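PDB 5K1S: oxidoreductase, zinc-binding dehydrogenase family from Myxococcus xanthus, which is a zinc-containing medium-chain reductase that takes part in an alternative de novo route to isovaleryl coenzyme A. Local coordinates for residues A[57-62]-A[66-71]; A[100-105]-A[312-317]; A[190-195]-A[199-204]; A[229-234]-A[245-250]; A[340-345]-A[355-360]. One frame throughout, in Å; residues are numbered along the deposited sequence.

Interaction 1 of 5, residues A[57-62]-A[66-71]. With ZN (zinc ion), chain F.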
# COMPACT_ATOMS: atom_id res chain seq x y z
N CYS A 57 -3.49 -24.24 -12.45
CA CYS A 57 -3.34 -23.28 -11.37
C CYS A 57 -4.31 -23.63 -10.25
O CYS A 57 -5.45 -24.01 -10.51
CB CYS A 57 -3.60 -21.86 -11.88
SG CYS A 57 -3.49 -20.58 -10.62
N TYR A 58 -3.85 -23.49 -9.00
CA TYR A 58 -4.71 -23.81 -7.87
C TYR A 58 -6.02 -23.04 -7.93
O TYR A 58 -7.04 -23.50 -7.41
CB TYR A 58 -3.99 -23.52 -6.55
CG TYR A 58 -4.81 -23.91 -5.33
CD1 TYR A 58 -4.82 -25.22 -4.87
CD2 TYR A 58 -5.57 -22.97 -4.66
CE1 TYR A 58 -5.57 -25.58 -3.77
CE2 TYR A 58 -6.32 -23.32 -3.55
CZ TYR A 58 -6.32 -24.62 -3.11
OH TYR A 58 -7.06 -24.98 -2.01
N HIS A 59 -6.00 -21.86 -8.55
CA HIS A 59 -7.24 -21.16 -8.87
C HIS A 59 -8.25 -22.10 -9.51
O HIS A 59 -9.45 -22.03 -9.23
CB HIS A 59 -6.92 -19.99 -9.80
CG HIS A 59 -8.08 -19.08 -10.07
ND1 HIS A 59 -8.42 -18.04 -9.24
CD2 HIS A 59 -8.96 -19.04 -11.10
CE1 HIS A 59 -9.47 -17.40 -9.74
NE2 HIS A 59 -9.81 -17.99 -10.87
N ASP A 60 -7.78 -23.01 -10.38
CA ASP A 60 -8.67 -23.96 -11.03
C ASP A 60 -9.32 -24.90 -10.02
O ASP A 60 -10.47 -25.31 -10.20
CB ASP A 60 -7.90 -24.77 -12.08
CG ASP A 60 -7.30 -23.90 -13.17
OD1 ASP A 60 -7.86 -22.81 -13.44
OD2 ASP A 60 -6.28 -24.31 -13.76
N VAL A 61 -8.58 -25.27 -8.97
CA VAL A 61 -9.15 -26.11 -7.92
C VAL A 61 -10.33 -25.40 -7.28
O VAL A 61 -11.43 -25.96 -7.17
CB VAL A 61 -8.08 -26.47 -6.88
CG1 VAL A 61 -8.69 -27.25 -5.72
CG2 VAL A 61 -6.95 -27.26 -7.52
N ILE A 62 -10.12 -24.16 -6.84
CA ILE A 62 -11.20 -23.39 -6.23
C ILE A 62 -12.38 -23.31 -7.18
O ILE A 62 -13.54 -23.51 -6.78
CB ILE A 62 -10.69 -21.99 -5.83
CG1 ILE A 62 -9.46 -22.09 -4.93
CG2 ILE A 62 -11.79 -21.20 -5.12
CD1 ILE A 62 -8.75 -20.77 -4.71
N GLY A 66 -16.82 -24.98 -7.09
CA GLY A 66 -17.95 -24.08 -7.09
C GLY A 66 -17.76 -22.82 -6.29
O GLY A 66 -18.72 -22.07 -6.09
N ASN A 67 -16.54 -22.54 -5.83
CA ASN A 67 -16.26 -21.39 -4.99
C ASN A 67 -15.94 -20.14 -5.79
O ASN A 67 -15.53 -19.13 -5.20
CB ASN A 67 -15.12 -21.72 -4.02
CG ASN A 67 -15.52 -22.75 -2.98
OD1 ASN A 67 -16.67 -22.79 -2.54
ND2 ASN A 67 -14.58 -23.61 -2.60
N LEU A 68 -16.09 -20.18 -7.11
CA LEU A 68 -16.07 -18.97 -7.93
C LEU A 68 -17.50 -18.68 -8.37
O LEU A 68 -18.06 -19.44 -9.18
CB LEU A 68 -15.16 -19.15 -9.15
CG LEU A 68 -13.68 -18.81 -8.94
CD1 LEU A 68 -13.48 -17.32 -8.70
CD2 LEU A 68 -13.11 -19.60 -7.78
N PRO A 69 -18.14 -17.62 -7.88
CA PRO A 69 -19.60 -17.50 -8.08
C PRO A 69 -20.03 -17.44 -9.53
O PRO A 69 -21.11 -17.94 -9.86
CB PRO A 69 -19.94 -16.20 -7.34
CG PRO A 69 -18.80 -15.95 -6.42
CD PRO A 69 -17.60 -16.49 -7.12
N ARG A 70 -19.24 -16.84 -10.41
CA ARG A 70 -19.68 -16.61 -11.78
C ARG A 70 -19.44 -17.80 -12.70
O ARG A 70 -19.84 -17.75 -13.87
CB ARG A 70 -18.99 -15.37 -12.35
CG ARG A 70 -19.44 -14.08 -11.68
CD ARG A 70 -19.12 -12.85 -12.52
NE ARG A 70 -17.69 -12.62 -12.64
CZ ARG A 70 -16.96 -11.93 -11.77
NH1 ARG A 70 -15.65 -11.78 -11.98
NH2 ARG A 70 -17.52 -11.38 -10.70
N THR A 71 -18.82 -18.87 -12.22
CA THR A 71 -18.69 -20.08 -13.01
C THR A 71 -20.00 -20.86 -12.99
O THR A 71 -20.73 -20.85 -12.00
CB THR A 71 -17.55 -20.96 -12.50
OG1 THR A 71 -16.39 -20.16 -12.26
CG2 THR A 71 -17.20 -22.04 -13.51
ZN ZN F . -3.65 -18.67 -12.20
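Ile-62 and Leu-68 make the tightly packed part of this contact, where CG2 of Ile-62 lies 3.4 Å from CD2 of Leu-68. This methyl, anti to the backbone N and beside the carbonyl carbon, is thereby also set against CB of Asn-67 at 3.5 Å. Next to these methyl contacts, Asn-67 N donates to Ile-62 O at 3.3 Å (N-H...O 151°). It is a bond of the Schellman motif that ends the helix, and Gly-66 supplies the positive phi that folds the chain back.

Packing loosens toward His-59, whose CE1 stays 4.1 Å from CD1 of Leu-68, the methyl approaching the ring obliquely. The ring has partners outside the contact: NE2 is hydrogen-bonded to Glu-132 OE2, and the ring meets that of His-79. Asn-67 lies on the solvent side, an exposed residue that meets the helix through CB and its backbone N.

At its other end the helix opens with a capping box. Cys-57 N donates to Asp-60 OD2 at 3.1 Å, from above the carboxylate plane, and His-59 N gives a weak bond to Cys-57 SG. That sulfur also binds zinc at 2.5 Å, with His-79 and Cys-166 completing the protein ligands. Chemistry divides by place: methyl packing and a backbone bond close the helix, whereas polar capping at its start probably helps to orient a metal ligand.

Interaction 2 of 5, residues A[100-105]-A[312-317]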
# COMPACT_ATOMS: atom_id res chain seq x y z
N ARG A 100 1.30 -17.29 -32.40
CA ARG A 100 1.46 -18.03 -31.16
C ARG A 100 1.01 -17.15 -30.00
O ARG A 100 1.56 -16.06 -29.80
CB ARG A 100 2.91 -18.47 -30.97
CG ARG A 100 3.49 -19.23 -32.16
CD ARG A 100 5.00 -19.29 -32.09
NE ARG A 100 5.47 -19.90 -30.85
CZ ARG A 100 5.63 -21.21 -30.65
NH1 ARG A 100 5.35 -22.07 -31.62
NH2 ARG A 100 6.06 -21.65 -29.48
N ALA A 101 0.02 -17.62 -29.24
CA ALA A 101 -0.62 -16.80 -28.22
C ALA A 101 -0.69 -17.54 -26.89
O ALA A 101 -0.59 -18.76 -26.83
CB ALA A 101 -2.03 -16.38 -28.66
N ALA A 102 -0.88 -16.76 -25.83
CA ALA A 102 -1.09 -17.29 -24.49
C ALA A 102 -2.12 -16.42 -23.78
O ALA A 102 -2.01 -15.19 -23.81
CB ALA A 102 0.21 -17.34 -23.69
N THR A 103 -3.10 -17.05 -23.14
CA THR A 103 -4.21 -16.32 -22.55
C THR A 103 -3.81 -15.69 -21.22
O THR A 103 -2.99 -16.22 -20.47
CB THR A 103 -5.40 -17.25 -22.32
OG1 THR A 103 -5.01 -18.34 -21.48
CG2 THR A 103 -5.94 -17.79 -23.65
N LEU A 104 -4.41 -14.53 -20.93
CA LEU A 104 -4.32 -13.92 -19.62
C LEU A 104 -5.25 -14.66 -18.65
O LEU A 104 -5.88 -15.67 -19.00
CB LEU A 104 -4.69 -12.44 -19.69
CG LEU A 104 -3.70 -11.48 -20.35
CD1 LEU A 104 -4.35 -10.13 -20.55
CD2 LEU A 104 -2.44 -11.34 -19.52
N GLN A 105 -5.33 -14.17 -17.42
CA GLN A 105 -6.27 -14.72 -16.46
C GLN A 105 -7.67 -14.17 -16.69
O GLN A 105 -8.64 -14.92 -16.77
CB GLN A 105 -5.80 -14.43 -15.04
CG GLN A 105 -4.45 -15.07 -14.70
CD GLN A 105 -3.44 -14.08 -14.14
OE1 GLN A 105 -3.66 -12.87 -14.14
NE2 GLN A 105 -2.31 -14.60 -13.68
N ALA A 312 0.39 -6.29 -21.74
CA ALA A 312 1.78 -5.90 -21.94
C ALA A 312 2.71 -6.69 -21.03
O ALA A 312 3.79 -7.12 -21.45
CB ALA A 312 1.95 -4.40 -21.69
N GLU A 313 2.31 -6.90 -19.77
CA GLU A 313 3.16 -7.63 -18.83
C GLU A 313 3.35 -9.07 -19.28
O GLU A 313 4.45 -9.63 -19.14
CB GLU A 313 2.55 -7.58 -17.43
CG GLU A 313 2.50 -6.18 -16.84
CD GLU A 313 1.46 -6.05 -15.74
OE1 GLU A 313 0.75 -7.04 -15.47
OE2 GLU A 313 1.35 -4.95 -15.16
N LEU A 314 2.30 -9.70 -19.81
CA LEU A 314 2.43 -11.07 -20.28
C LEU A 314 3.35 -11.14 -21.50
O LEU A 314 4.19 -12.04 -21.59
CB LEU A 314 1.06 -11.65 -20.61
CG LEU A 314 1.07 -13.08 -21.18
CD1 LEU A 314 1.77 -14.05 -20.23
CD2 LEU A 314 -0.34 -13.56 -21.48
N ASP A 315 3.20 -10.20 -22.44
CA ASP A 315 4.12 -10.14 -23.57
C ASP A 315 5.56 -10.04 -23.08
O ASP A 315 6.46 -10.71 -23.62
CB ASP A 315 3.79 -8.96 -24.47
CG ASP A 315 2.53 -9.19 -25.30
OD1 ASP A 315 2.21 -10.36 -25.60
OD2 ASP A 315 1.86 -8.19 -25.65
N GLU A 316 5.80 -9.22 -22.06
CA GLU A 316 7.15 -9.09 -21.51
C GLU A 316 7.56 -10.35 -20.76
O GLU A 316 8.70 -10.81 -20.90
CB GLU A 316 7.22 -7.87 -20.59
CG GLU A 316 8.59 -7.62 -19.98
CD GLU A 316 9.65 -7.32 -21.01
OE1 GLU A 316 9.30 -7.14 -22.20
OE2 GLU A 316 10.85 -7.28 -20.64
N ALA A 317 6.66 -10.91 -19.96
CA ALA A 317 6.97 -12.14 -19.23
C ALA A 317 7.31 -13.27 -20.19
O ALA A 317 8.30 -13.98 -20.00
CB ALA A 317 5.79 -12.52 -18.33
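Leu-314 carries the helix side of the contact almost entirely through one methyl, CD2. This atom lies 3.6 Å from CD2 of Leu-104 and 3.3 Å from the carbonyl O of Ala-102, with CB of Ala-102 farther off at 4.4 Å. The two leucines slide past each other in opposite directions, which also brings CD2 of Leu-104 to 3.7 Å from CB of Leu-314. Leu-314 reaches the end of the strand and the loop after it because its CG stands anti to the backbone N (chi1 178°), carrying the branch off the helix.

No hydrogen bond joins the segments; polar bonds of the next shell probably help to place them. Thr-103, turned away from the helix, is fixed by OG1, which is hydrogen-bonded to Ala-81 N and His-79 O. On the helix, Glu-313 OE2 is bonded to His-173 and Thr-177, while Asp-315 OD1 accepts from Arg-151 N.

The result is a buried join between a sheet of the GroES-like part of the chain and helix 311-323, which follows the last strand of the parallel Rossmann-type sheet. Strand 100-103 runs antiparallel to both 80-88 and 149-151, and helix 311-323 packs on it while also meeting helix 165-178.

Interaction 3 of 5, residues A[190-195]-A[199-204]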
# COMPACT_ATOMS: atom_id res chain seq x y z
N THR A 190 9.08 -13.50 0.25
CA THR A 190 8.55 -14.62 1.01
C THR A 190 7.94 -15.64 0.05
O THR A 190 7.59 -15.33 -1.08
CB THR A 190 7.49 -14.14 2.01
OG1 THR A 190 6.34 -13.65 1.30
CG2 THR A 190 8.04 -13.04 2.90
N GLY A 191 7.84 -16.88 0.53
CA GLY A 191 7.37 -17.96 -0.33
C GLY A 191 8.15 -18.05 -1.62
O GLY A 191 7.59 -18.37 -2.67
N ALA A 192 9.46 -17.77 -1.56
CA ALA A 192 10.26 -17.73 -2.77
C ALA A 192 10.27 -19.07 -3.50
O ALA A 192 10.45 -19.11 -4.72
CB ALA A 192 11.69 -17.31 -2.44
N SER A 193 10.07 -20.17 -2.77
CA SER A 193 10.10 -21.49 -3.39
C SER A 193 8.91 -21.75 -4.30
O SER A 193 8.91 -22.74 -5.04
CB SER A 193 10.16 -22.57 -2.30
OG SER A 193 9.09 -22.42 -1.38
N GLY A 194 7.89 -20.89 -4.27
CA GLY A 194 6.72 -21.07 -5.10
C GLY A 194 6.94 -20.62 -6.53
O GLY A 194 8.00 -20.13 -6.92
N GLY A 195 5.89 -20.81 -7.34
CA GLY A 195 5.98 -20.43 -8.75
C GLY A 195 6.18 -18.94 -8.94
O GLY A 195 7.03 -18.51 -9.73
N SER A 199 10.03 -16.87 -10.04
CA SER A 199 10.09 -15.87 -11.10
C SER A 199 10.50 -14.51 -10.55
O SER A 199 11.27 -13.78 -11.19
CB SER A 199 8.75 -15.78 -11.82
OG SER A 199 8.49 -16.97 -12.56
N SER A 200 9.99 -14.15 -9.37
CA SER A 200 10.35 -12.87 -8.78
C SER A 200 11.83 -12.82 -8.44
O SER A 200 12.50 -11.81 -8.69
CB SER A 200 9.50 -12.61 -7.53
OG SER A 200 8.12 -12.59 -7.85
N VAL A 201 12.37 -13.89 -7.86
CA VAL A 201 13.79 -13.95 -7.54
C VAL A 201 14.62 -13.65 -8.78
O VAL A 201 15.47 -12.75 -8.78
CB VAL A 201 14.16 -15.33 -6.95
CG1 VAL A 201 15.67 -15.50 -6.84
CG2 VAL A 201 13.51 -15.51 -5.58
N GLN A 202 14.38 -14.40 -9.86
CA GLN A 202 15.12 -14.18 -11.09
C GLN A 202 14.94 -12.76 -11.59
O GLN A 202 15.92 -12.08 -11.94
CB GLN A 202 14.67 -15.18 -12.16
CG GLN A 202 14.86 -16.64 -11.78
CD GLN A 202 14.38 -17.58 -12.87
OE1 GLN A 202 15.11 -17.88 -13.81
NE2 GLN A 202 13.14 -18.03 -12.75
N LEU A 203 13.70 -12.29 -11.64
CA LEU A 203 13.43 -10.97 -12.19
C LEU A 203 14.10 -9.88 -11.37
O LEU A 203 14.59 -8.89 -11.92
CB LEU A 203 11.91 -10.74 -12.27
CG LEU A 203 11.44 -9.50 -13.03
CD1 LEU A 203 11.95 -9.50 -14.47
CD2 LEU A 203 9.92 -9.44 -13.02
N ALA A 204 14.13 -10.04 -10.04
CA ALA A 204 14.80 -9.07 -9.19
C ALA A 204 16.31 -9.09 -9.43
O ALA A 204 16.93 -8.05 -9.67
CB ALA A 204 14.48 -9.34 -7.73
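Gly-195, Ser-199 and Val-201 bury the most surface here, and the first two meet within the opening turns of helix 195-206. Ser-199 N points at Gly-195 O with a nearly straight N-H...O angle of 166°, yet at 3.4 Å the bond is weak. The hydroxyl of Ser-199 also stays near that carbonyl, with OG 3.5 Å from Gly-195 O, because OG lies beside the backbone N (chi1 -68°). Its hydrogen bond is made elsewhere, to Thr-168 OG1 on helix 165-178, so the serine ties the start of one helix to another.

The segment 190-195 leaves strand 186-190 and enters the helix through a type I turn, closed by Gly-194 N bonding to Gly-191 O at 3.0 Å. Gly-191 has positive phi, and Gly-194 is the N-cap. A glycine-rich turn between the first strand and first helix of a Rossmann fold is the element that, in related dehydrogenases and reductases, receives the pyrophosphate of a dinucleotide; here it is consistent with binding of NADP.

Val-201, two residues further along the helix, meets the turn instead. Its CG2, anti to the carbonyl carbon, touches CB of Ala-192 at 4.1 Å, a simple methyl-to-methyl meeting that rests the turn on the helix. Both residues face the neighbouring strand 210-215, where Ala-192 packs on Ala-213 and Val-201 on Val-211. Just before the turn, at the end of strand 186-190, Thr-190 OG1 is hydrogen-bonded to Glu-258 OE2 at the end of strand 253-258 and to the backbone N of Ile-259 and Val-260 just after it.

Interaction 4 of 5, residues A[229-234]-A[245-250]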
# COMPACT_ATOMS: atom_id res chain seq x y z
N ALA A 229 19.23 -15.88 -5.99
CA ALA A 229 19.07 -15.31 -4.66
C ALA A 229 20.43 -15.17 -3.98
O ALA A 229 21.19 -16.14 -3.88
CB ALA A 229 18.15 -16.19 -3.81
N ASP A 230 20.73 -13.96 -3.51
CA ASP A 230 22.00 -13.71 -2.84
C ASP A 230 22.00 -14.26 -1.42
O ASP A 230 23.05 -14.71 -0.93
CB ASP A 230 22.31 -12.22 -2.81
CG ASP A 230 23.59 -11.90 -2.06
OD1 ASP A 230 24.57 -12.66 -2.22
OD2 ASP A 230 23.62 -10.90 -1.32
N GLU A 231 20.86 -14.23 -0.74
CA GLU A 231 20.74 -14.74 0.62
C GLU A 231 19.45 -15.54 0.73
O GLU A 231 18.45 -15.22 0.08
CB GLU A 231 20.75 -13.61 1.65
CG GLU A 231 21.87 -12.60 1.47
CD GLU A 231 23.25 -13.18 1.76
OE1 GLU A 231 23.32 -14.25 2.41
OE2 GLU A 231 24.25 -12.57 1.33
N VAL A 232 19.47 -16.57 1.57
CA VAL A 232 18.31 -17.42 1.81
C VAL A 232 18.17 -17.62 3.31
O VAL A 232 19.17 -17.82 4.02
CB VAL A 232 18.43 -18.77 1.09
CG1 VAL A 232 17.14 -19.58 1.26
CG2 VAL A 232 18.74 -18.57 -0.39
N ILE A 233 16.93 -17.57 3.80
CA ILE A 233 16.63 -17.74 5.21
C ILE A 233 15.54 -18.80 5.34
O ILE A 233 14.55 -18.77 4.60
CB ILE A 233 16.17 -16.42 5.87
CG1 ILE A 233 17.29 -15.37 5.78
CG2 ILE A 233 15.77 -16.65 7.33
CD1 ILE A 233 16.87 -13.99 6.24
N VAL A 234 15.74 -19.74 6.26
CA VAL A 234 14.76 -20.77 6.55
C VAL A 234 13.99 -20.34 7.79
O VAL A 234 14.58 -20.11 8.85
CB VAL A 234 15.43 -22.14 6.77
CG1 VAL A 234 14.38 -23.22 7.01
CG2 VAL A 234 16.30 -22.50 5.57
N ARG A 245 17.65 -8.23 9.30
CA ARG A 245 18.40 -7.10 9.85
C ARG A 245 19.85 -7.48 10.11
O ARG A 245 20.73 -6.62 10.10
CB ARG A 245 17.73 -6.61 11.13
N LYS A 246 20.11 -8.77 10.35
CA LYS A 246 21.49 -9.23 10.51
C LYS A 246 22.19 -9.34 9.16
O LYS A 246 23.35 -8.92 9.02
CB LYS A 246 21.50 -10.58 11.22
CG LYS A 246 21.85 -10.49 12.70
CD LYS A 246 21.53 -11.79 13.43
CE LYS A 246 22.02 -11.75 14.86
NZ LYS A 246 21.48 -12.87 15.67
N ARG A 247 21.51 -9.90 8.15
CA ARG A 247 22.10 -10.05 6.83
C ARG A 247 22.13 -8.75 6.04
O ARG A 247 22.75 -8.70 4.97
CB ARG A 247 21.34 -11.11 6.04
CG ARG A 247 21.61 -12.53 6.50
CD ARG A 247 20.82 -13.55 5.69
NE ARG A 247 21.25 -14.92 5.96
CZ ARG A 247 20.86 -15.64 7.01
NH1 ARG A 247 20.04 -15.12 7.92
NH2 ARG A 247 21.31 -16.88 7.16
N THR A 248 21.47 -7.69 6.52
CA THR A 248 21.45 -6.40 5.85
C THR A 248 22.20 -5.33 6.64
O THR A 248 21.97 -4.13 6.43
CB THR A 248 20.01 -5.94 5.60
OG1 THR A 248 19.32 -5.82 6.86
CG2 THR A 248 19.27 -6.95 4.72
N GLN A 249 23.10 -5.74 7.53
CA GLN A 249 23.87 -4.81 8.35
C GLN A 249 22.96 -3.91 9.18
O GLN A 249 23.23 -2.73 9.40
CB GLN A 249 24.81 -3.96 7.48
CG GLN A 249 25.72 -4.77 6.56
CD GLN A 249 25.06 -5.10 5.23
OE1 GLN A 249 24.34 -4.29 4.66
NE2 GLN A 249 25.32 -6.31 4.74
N GLY A 250 21.85 -4.49 9.65
CA GLY A 250 20.91 -3.75 10.47
C GLY A 250 20.15 -2.65 9.77
O GLY A 250 19.46 -1.88 10.43
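The backbones of strand 231-234 and the last turn of helix 240-247 come nearest at Glu-231 and Arg-247, whose CA atoms are 7.9 Å apart, so a long side chain spans the gap. Arg-247 provides it. Its chain is extended from CG to NE (chi2 179°), carrying the guanidinium across to the strand, where one face lies over Ile-233. CG1 of Ile-233 sits 3.3 Å above the guanidinium plane, toward its rim, and 3.5 Å from Arg-247 NH1. The carbonyl O of Val-232 also lies over a face, 3.9 Å from Arg-247 NH2.

Glu-231 approaches differently. Its CB packs 4.0 Å from CD of Arg-247, and its OE1 lies at the guanidinium edge, 4.2 Å from NE. The two planes are turned 49° apart, and the opposite charges are near each other without direct contact. Glu-231 OE2 is instead paired with Arg-210, which also bridges to Asp-230 and donates from NH2 to the carbonyl O of Arg-247, probably easing the proximity of the two acids. With an alanine at Arg-247, the flank of Ile-233 is likely to lose its cover and the Glu-231 carboxylate one of its two positive neighbours, leaving Arg-210.

Behind this surface layer, Ile-233 also packs on Phe-240 and Val-244 of the same helix. Strand 231-234 is the outermost strand, within the chain, of a parallel sheet in 3-2-1-4-5-6 order, and helix 240-247 lies in the crossover from this strand to strand 253-258, as in a Rossmann fold.

Interaction 5 of 5, residues A[340-345]-A[355-360]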
# COMPACT_ATOMS: atom_id res chain seq x y z
N ALA A 340 -8.16 -34.71 -13.58
CA ALA A 340 -8.50 -35.05 -12.21
C ALA A 340 -7.26 -35.40 -11.40
O ALA A 340 -7.04 -34.87 -10.31
CB ALA A 340 -9.50 -36.21 -12.19
N LYS A 341 -6.41 -36.28 -11.94
CA LYS A 341 -5.17 -36.63 -11.26
C LYS A 341 -4.33 -35.39 -11.00
O LYS A 341 -3.72 -35.26 -9.93
CB LYS A 341 -4.38 -37.64 -12.10
CG LYS A 341 -5.15 -38.90 -12.44
CD LYS A 341 -4.25 -39.94 -13.08
CE LYS A 341 -5.02 -41.20 -13.46
NZ LYS A 341 -4.13 -42.26 -13.99
N ALA A 342 -4.29 -34.46 -11.95
CA ALA A 342 -3.49 -33.25 -11.78
C ALA A 342 -3.97 -32.45 -10.57
O ALA A 342 -3.16 -32.02 -9.74
CB ALA A 342 -3.56 -32.39 -13.05
N HIS A 343 -5.28 -32.24 -10.45
CA HIS A 343 -5.81 -31.50 -9.31
C HIS A 343 -5.52 -32.22 -8.01
O HIS A 343 -5.13 -31.59 -7.01
CB HIS A 343 -7.31 -31.28 -9.47
CG HIS A 343 -7.66 -30.25 -10.49
ND1 HIS A 343 -8.79 -29.47 -10.40
CD2 HIS A 343 -7.03 -29.87 -11.62
CE1 HIS A 343 -8.83 -28.65 -11.43
NE2 HIS A 343 -7.77 -28.87 -12.19
N PHE A 344 -5.72 -33.54 -7.98
CA PHE A 344 -5.42 -34.30 -6.77
C PHE A 344 -3.98 -34.07 -6.33
O PHE A 344 -3.72 -33.79 -5.16
CB PHE A 344 -5.69 -35.79 -7.01
CG PHE A 344 -5.64 -36.62 -5.76
CD1 PHE A 344 -4.43 -37.07 -5.26
CD2 PHE A 344 -6.80 -36.95 -5.09
CE1 PHE A 344 -4.38 -37.84 -4.11
CE2 PHE A 344 -6.76 -37.72 -3.94
CZ PHE A 344 -5.54 -38.16 -3.45
N ARG A 345 -3.04 -34.19 -7.26
CA ARG A 345 -1.64 -33.89 -6.95
C ARG A 345 -1.50 -32.48 -6.39
O ARG A 345 -0.85 -32.27 -5.36
CB ARG A 345 -0.77 -34.05 -8.19
CG ARG A 345 -0.58 -35.49 -8.66
CD ARG A 345 0.34 -35.55 -9.87
NE ARG A 345 1.65 -34.96 -9.59
CZ ARG A 345 2.60 -34.77 -10.49
NH1 ARG A 345 2.41 -35.12 -11.76
NH2 ARG A 345 3.76 -34.22 -10.14
N LEU A 355 2.37 -27.80 -13.04
CA LEU A 355 1.79 -28.87 -13.84
C LEU A 355 1.17 -28.30 -15.10
O LEU A 355 0.71 -27.16 -15.13
CB LEU A 355 0.73 -29.64 -13.04
CG LEU A 355 1.23 -30.32 -11.77
CD1 LEU A 355 0.05 -30.84 -10.95
CD2 LEU A 355 2.19 -31.45 -12.11
N VAL A 356 1.16 -29.11 -16.16
CA VAL A 356 0.68 -28.69 -17.46
C VAL A 356 -0.18 -29.80 -18.05
O VAL A 356 0.20 -30.97 -18.02
CB VAL A 356 1.84 -28.35 -18.42
CG1 VAL A 356 1.31 -27.95 -19.79
CG2 VAL A 356 2.70 -27.23 -17.84
N LEU A 357 -1.34 -29.43 -18.58
CA LEU A 357 -2.21 -30.35 -19.30
C LEU A 357 -1.99 -30.19 -20.79
O LEU A 357 -2.08 -29.07 -21.32
CB LEU A 357 -3.68 -30.12 -18.94
CG LEU A 357 -4.08 -30.42 -17.50
CD1 LEU A 357 -5.52 -30.00 -17.24
CD2 LEU A 357 -3.88 -31.89 -17.16
N VAL A 358 -1.71 -31.29 -21.47
CA VAL A 358 -1.44 -31.30 -22.91
C VAL A 358 -2.64 -31.95 -23.60
O VAL A 358 -2.86 -33.16 -23.45
CB VAL A 358 -0.15 -32.06 -23.23
CG1 VAL A 358 0.15 -32.00 -24.72
CG2 VAL A 358 1.01 -31.48 -22.43
N PRO A 359 -3.45 -31.20 -24.35
CA PRO A 359 -4.57 -31.83 -25.06
C PRO A 359 -4.06 -32.78 -26.13
O PRO A 359 -2.95 -32.60 -26.65
CB PRO A 359 -5.32 -30.63 -25.67
CG PRO A 359 -4.85 -29.44 -24.91
CD PRO A 359 -3.44 -29.74 -24.53
N PRO A 360 -4.84 -33.80 -26.48
CA PRO A 360 -4.44 -34.68 -27.58
C PRO A 360 -4.55 -33.98 -28.92
O PRO A 360 -5.16 -32.91 -29.05
CB PRO A 360 -5.42 -35.85 -27.47
CG PRO A 360 -6.63 -35.26 -26.84
CD PRO A 360 -6.13 -34.20 -25.89
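Arg-345, whose backbone N donates to Lys-341 O at 3.0 Å inside the helix, lays its guanidinium against Leu-355 on the strand. The methyl CD2 of Leu-355 lies over one face, 3.5 Å above the plane and offset toward the rim, at 3.7 Å from Arg-345 CZ, NH1 and NH2 alike. A bend at chi3 (58°) turns the flat group onto the leucine, so the contact is made by the face, while no hydrogen bond crosses between the segments.

Closer to the helix, Ala-342 faces both leucines. CD1 of Leu-355 approaches Ala-342 O at 3.6 Å, and CB of Ala-342 meets CD2 of Leu-357 at 4.2 Å. The small side chain lets these two strand residues, alternate ones and therefore on the same face of the strand, pack against the helix. Val-356 between them points away.

His-343, on another side of the helix, is held by Arg-64 at ND1 and Tyr-138 at NE2. Backbone hydrogen bonds hold the strand, Leu-355 with Val-56 and Leu-357 with Cys-54 of strand 46-56, and Val-356 with Val-334 of strand 330-335.

Helix 340-345 and strand 355-358 run antiparallel at 175°, their axes 9.6 Å apart. This is the geometry of a beta-alpha-beta unit, in which helix 339-347 connects strand 330-335 to its parallel neighbour 354-358.

In the fold
Interactions 1 and 5 lie on the GroES-like side of the chain and touch where Asp-60 and Val-61 meet His-343. Interactions 3 and 4 belong to the Rossmann part, their centres 15 Å apart and joined by Val-201 against Ala-229. Interaction 2 links the two parts, and it reaches the same sheet as interaction 5. Interactions 2, 3 and 5 are buried; leucine and alanine packing dominates 2 and 5, and backbone turns shape 3. Elsewhere the chemistry is mixed: a helix end beside zinc at the surface in interaction 1, and arginine and glutamate at the edge of the parallel sheet in the partly buried interaction 4.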